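Local coordinates for protein diguanylate cyclase (Pseudomonas aeruginosa, PDB 5M3C) that joins a GGDEF domain and an EAL domain in one chain, with GTP and calcium ions bound in the model, at residues Leu237-Ala249 / Leu266-Pro278. Residues are numbered along the deposited sequence; the frame is centred on the assembly and turned at random.
Sequences LILPLGDWVLEHA and LSVNLAGAQLGQP. With CA (calcium ion), chain H.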
loop_
_atom_site.group_PDB
_atom_site.type_symbol
_atom_site.label_atom_id
_atom_site.label_comp_id
_atom_site.label_asym_id
_atom_site.label_seq_id
_atom_site.Cartn_x
_atom_site.Cartn_y
_atom_site.Cartn_z
ATOM N N LEU B 237 21.088 4.736 11.346
ATOM C CA LEU B 237 22.085 5.736 10.982
ATOM C C LEU B 237 21.594 6.624 9.847
ATOM O O LEU B 237 22.319 7.504 9.386
ATOM C CB LEU B 237 23.395 5.056 10.579
ATOM C CG LEU B 237 24.155 4.384 11.724
ATOM C CD1 LEU B 237 25.366 3.626 11.201
ATOM C CD2 LEU B 237 24.578 5.407 12.768
ATOM N N ILE B 238 20.357 6.401 9.412
ATOM C CA ILE B 238 19.799 7.131 8.279
ATOM C C ILE B 238 19.592 8.609 8.608
ATOM O O ILE B 238 19.837 9.474 7.769
ATOM C CB ILE B 238 18.470 6.506 7.798
ATOM C CG1 ILE B 238 18.031 7.129 6.469
ATOM C CG2 ILE B 238 17.376 6.677 8.844
ATOM C CD1 ILE B 238 18.962 6.838 5.312
ATOM N N LEU B 239 19.148 8.899 9.828
ATOM C CA LEU B 239 18.947 10.284 10.240
ATOM C C LEU B 239 20.282 11.031 10.272
ATOM O O LEU B 239 20.398 12.110 9.693
ATOM C CB LEU B 239 18.234 10.358 11.595
ATOM C CG LEU B 239 16.801 9.812 11.611
ATOM C CD1 LEU B 239 16.178 9.969 12.990
ATOM C CD2 LEU B 239 15.940 10.492 10.557
ATOM N N PRO B 240 21.298 10.452 10.936
ATOM C CA PRO B 240 22.645 11.026 10.886
ATOM C C PRO B 240 23.173 11.142 9.454
ATOM O O PRO B 240 23.842 12.122 9.116
ATOM C CB PRO B 240 23.487 10.021 11.677
ATOM C CG PRO B 240 22.527 9.325 12.573
ATOM C CD PRO B 240 21.222 9.287 11.836
ATOM N N LEU B 241 22.873 10.145 8.628
ATOM C CA LEU B 241 23.314 10.139 7.237
ATOM C C LEU B 241 22.672 11.279 6.460
ATOM O O LEU B 241 23.359 12.055 5.797
ATOM C CB LEU B 241 22.967 8.804 6.576
ATOM C CG LEU B 241 23.377 8.634 5.111
ATOM C CD1 LEU B 241 24.886 8.703 4.952
ATOM C CD2 LEU B 241 22.848 7.319 4.558
ATOM N N GLY B 242 21.350 11.377 6.552
ATOM C CA GLY B 242 20.597 12.396 5.829
ATOM C C GLY B 242 21.015 13.799 6.218
ATOM O O GLY B 242 21.148 14.680 5.363
ATOM N N ASP B 243 21.228 14.004 7.515
ATOM C CA ASP B 243 21.657 15.296 8.027
ATOM C C ASP B 243 23.011 15.652 7.429
ATOM O O ASP B 243 23.214 16.766 6.937
ATOM C CB ASP B 243 21.754 15.264 9.552
ATOM C CG ASP B 243 21.297 16.560 10.189
ATOM O OD1 ASP B 243 20.070 16.798 10.225
ATOM O OD2 ASP B 243 22.160 17.335 10.658
ATOM N N TRP B 244 23.931 14.692 7.472
ATOM C CA TRP B 244 25.250 14.856 6.870
ATOM C C TRP B 244 25.119 15.215 5.400
ATOM O O TRP B 244 25.753 16.152 4.921
ATOM C CB TRP B 244 26.063 13.567 7.002
ATOM C CG TRP B 244 27.484 13.712 6.546
ATOM C CD1 TRP B 244 28.558 14.027 7.320
ATOM C CD2 TRP B 244 27.984 13.551 5.212
ATOM N NE1 TRP B 244 29.697 14.075 6.554
ATOM C CE2 TRP B 244 29.372 13.785 5.256
ATOM C CE3 TRP B 244 27.393 13.231 3.986
ATOM C CZ2 TRP B 244 30.179 13.711 4.125
ATOM C CZ3 TRP B 244 28.197 13.157 2.863
ATOM C CH2 TRP B 244 29.575 13.396 2.940
ATOM N N VAL B 245 24.291 14.458 4.686
ATOM C CA VAL B 245 24.091 14.687 3.261
ATOM C C VAL B 245 23.568 16.098 3.000
ATOM O O VAL B 245 24.095 16.812 2.143
ATOM C CB VAL B 245 23.120 13.656 2.653
ATOM C CG1 VAL B 245 22.724 14.056 1.238
ATOM C CG2 VAL B 245 23.751 12.275 2.657
ATOM N N LEU B 246 22.538 16.501 3.739
ATOM C CA LEU B 246 21.947 17.821 3.546
ATOM C C LEU B 246 22.966 18.942 3.762
ATOM O O LEU B 246 23.166 19.789 2.887
ATOM C CB LEU B 246 20.746 18.014 4.473
ATOM C CG LEU B 246 19.445 17.367 3.995
ATOM C CD1 LEU B 246 18.387 17.429 5.085
ATOM C CD2 LEU B 246 18.945 18.036 2.724
ATOM N N GLU B 247 23.610 18.940 4.925
ATOM C CA GLU B 247 24.562 19.992 5.275
ATOM C C GLU B 247 25.649 20.136 4.217
ATOM O O GLU B 247 25.950 21.243 3.759
ATOM C CB GLU B 247 25.201 19.699 6.633
ATOM C CG GLU B 247 26.120 20.803 7.134
ATOM C CD GLU B 247 26.665 20.535 8.527
ATOM O OE1 GLU B 247 27.258 21.459 9.122
ATOM O OE2 GLU B 247 26.501 19.401 9.026
ATOM N N HIS B 248 26.236 19.010 3.830
ATOM C CA HIS B 248 27.312 19.012 2.847
ATOM C C HIS B 248 26.799 19.392 1.464
ATOM O O HIS B 248 27.501 20.054 0.697
ATOM C CB HIS B 248 27.992 17.647 2.806
ATOM C CG HIS B 248 28.880 17.386 3.981
ATOM N ND1 HIS B 248 30.251 17.512 3.918
ATOM C CD2 HIS B 248 28.593 17.024 5.253
ATOM C CE1 HIS B 248 30.771 17.230 5.099
ATOM N NE2 HIS B 248 29.787 16.930 5.927
ATOM N N ALA B 249 25.575 18.976 1.151
ATOM C CA ALA B 249 24.951 19.339 -0.116
ATOM C C ALA B 249 24.769 20.847 -0.180
ATOM O O ALA B 249 25.007 21.465 -1.217
ATOM C CB ALA B 249 23.612 18.641 -0.272
ATOM N N LEU B 266 20.143 22.462 -6.901
ATOM C CA LEU B 266 20.788 21.194 -6.580
ATOM C C LEU B 266 19.789 20.247 -5.915
ATOM O O LEU B 266 19.103 20.620 -4.959
ATOM C CB LEU B 266 21.986 21.436 -5.657
ATOM C CG LEU B 266 22.772 20.208 -5.186
ATOM C CD1 LEU B 266 23.543 19.582 -6.334
ATOM C CD2 LEU B 266 23.720 20.587 -4.060
ATOM N N SER B 267 19.721 19.020 -6.425
ATOM C CA SER B 267 18.740 18.039 -5.973
ATOM C C SER B 267 19.365 17.066 -4.991
ATOM O O SER B 267 20.466 16.572 -5.221
ATOM C CB SER B 267 18.195 17.250 -7.162
ATOM O OG SER B 267 17.859 18.105 -8.238
ATOM N N VAL B 268 18.661 16.784 -3.902
ATOM C CA VAL B 268 19.120 15.774 -2.955
ATOM C C VAL B 268 17.974 14.874 -2.517
ATOM O O VAL B 268 16.885 15.350 -2.195
ATOM C CB VAL B 268 19.760 16.415 -1.713
ATOM C CG1 VAL B 268 20.092 15.352 -0.679
ATOM C CG2 VAL B 268 21.012 17.178 -2.104
ATOM N N ASN B 269 18.224 13.568 -2.510
ATOM C CA ASN B 269 17.224 12.605 -2.068
ATOM C C ASN B 269 16.988 12.742 -0.569
ATOM O O ASN B 269 17.926 12.915 0.207
ATOM C CB ASN B 269 17.664 11.180 -2.397
ATOM C CG ASN B 269 17.676 10.903 -3.888
ATOM O OD1 ASN B 269 16.725 11.224 -4.601
ATOM N ND2 ASN B 269 18.755 10.295 -4.367
ATOM N N LEU B 270 15.723 12.666 -0.174
ATOM C CA LEU B 270 15.347 12.772 1.225
ATOM C C LEU B 270 14.721 11.464 1.687
ATOM O O LEU B 270 13.568 11.177 1.376
ATOM C CB LEU B 270 14.361 13.923 1.419
ATOM C CG LEU B 270 14.166 14.413 2.852
ATOM C CD1 LEU B 270 15.431 15.079 3.365
ATOM C CD2 LEU B 270 12.991 15.376 2.918
ATOM N N ALA B 271 15.493 10.670 2.425
ATOM C CA ALA B 271 15.007 9.405 2.965
ATOM C C ALA B 271 13.674 9.599 3.674
ATOM O O ALA B 271 13.403 10.664 4.224
ATOM C CB ALA B 271 16.030 8.814 3.922
ATOM N N GLY B 272 12.843 8.563 3.660
ATOM C CA GLY B 272 11.515 8.638 4.262
ATOM C C GLY B 272 11.533 9.120 5.701
ATOM O O GLY B 272 10.733 9.971 6.089
ATOM N N ALA B 273 12.457 8.581 6.491
ATOM C CA ALA B 273 12.513 8.869 7.920
ATOM C C ALA B 273 12.877 10.325 8.206
ATOM O O ALA B 273 12.414 10.898 9.194
ATOM C CB ALA B 273 13.494 7.934 8.607
ATOM N N GLN B 274 13.701 10.923 7.347
ATOM C CA GLN B 274 14.072 12.328 7.503
ATOM C C GLN B 274 12.835 13.212 7.530
ATOM O O GLN B 274 12.814 14.243 8.199
ATOM C CB GLN B 274 14.978 12.787 6.362
ATOM C CG GLN B 274 16.352 12.148 6.348
ATOM C CD GLN B 274 17.252 12.759 5.292
ATOM O OE1 GLN B 274 17.618 12.103 4.317
ATOM N NE2 GLN B 274 17.602 14.025 5.478
ATOM N N LEU B 275 11.807 12.806 6.793
ATOM C CA LEU B 275 10.567 13.565 6.734
ATOM C C LEU B 275 9.832 13.449 8.063
ATOM O O LEU B 275 9.090 14.348 8.457
ATOM C CB LEU B 275 9.685 13.056 5.594
ATOM C CG LEU B 275 8.895 14.131 4.850
ATOM C CD1 LEU B 275 9.835 15.040 4.072
ATOM C CD2 LEU B 275 7.882 13.491 3.915
ATOM N N GLY B 276 10.052 12.332 8.750
ATOM C CA GLY B 276 9.449 12.085 10.052
ATOM C C GLY B 276 10.057 12.920 11.163
ATOM O O GLY B 276 9.455 13.075 12.225
ATOM N N GLN B 277 11.254 13.457 10.926
ATOM C CA GLN B 277 11.916 14.320 11.908
ATOM C C GLN B 277 11.098 15.584 12.162
ATOM O O GLN B 277 10.785 16.323 11.226
ATOM C CB GLN B 277 13.324 14.706 11.446
ATOM C CG GLN B 277 14.411 13.735 11.875
ATOM C CD GLN B 277 15.799 14.355 11.831
ATOM O OE1 GLN B 277 16.223 14.886 10.805
ATOM N NE2 GLN B 277 16.511 14.288 12.951
ATOM N N PRO B 278 10.746 15.834 13.433
ATOM C CA PRO B 278 9.961 17.010 13.812
ATOM C C PRO B 278 10.707 18.327 13.616
ATOM O O PRO B 278 10.080 19.363 13.397
ATOM C CB PRO B 278 9.680 16.787 15.305
ATOM C CG PRO B 278 9.889 15.329 15.535
ATOM C CD PRO B 278 10.964 14.928 14.574
HETATM CA CA CA H . 17.254 10.920 -7.144
#
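Gln274 OE1 is held between Gly242 CA across the contact, at 3.4 Å, and Ala271 N of its own segment, which gives it a hydrogen bond of 3.2 Å. Gln274 CD and NE2 lie equally close to that CA, evidence that the amide presents a face to Gly242. The bond from Ala271 N limits rotation of the amide, although the donor stands 44° out of the carbonyl plane. With CG beside the backbone N (chi1 -67°), the extended chain of Gln274 reaches across to the helix and ends against Gly242, where there is no side chain; its NE2 comes 3.5 Å from Leu246 CD1.

Most of the remaining contacts are apolar. Near the start of helix 238-259, Ile238 CG1 sits 3.7 Å from Ala271 CB, while its CG2 branch faces Ala273. Leu239 places CD2 between Ala273 and Gln277, meeting the CG of the latter from the opposite direction. Farther along, the two branches of Val268 divide the work: CG1 passes Val245 CG1 at 3.5 Å, and CG2 reaches Ala249 CB at 3.5 Å. Leu246 CD1 also touches Leu270 CD1. Outside the two segments, Asp243 forms a salt bridge with Arg283.

Asn269, following Val268, binds the calcium ion through OD1 at 2.6 Å, completing a site with Glu210, Glu301 and Asp331 toward the C-terminal side of the barrel strands, as in EAL domains. Segment axes of helix 238-249 and strand 266-269 approach to 9.4 Å and run antiparallel (175°). This, with the parallel strand order, is consistent with the known EAL fold, a TIM-barrel-like beta/alpha barrel: helix 238-259 lies on its outside, in the beta-alpha-beta crossover connecting parallel strands 206-217 and 266-269.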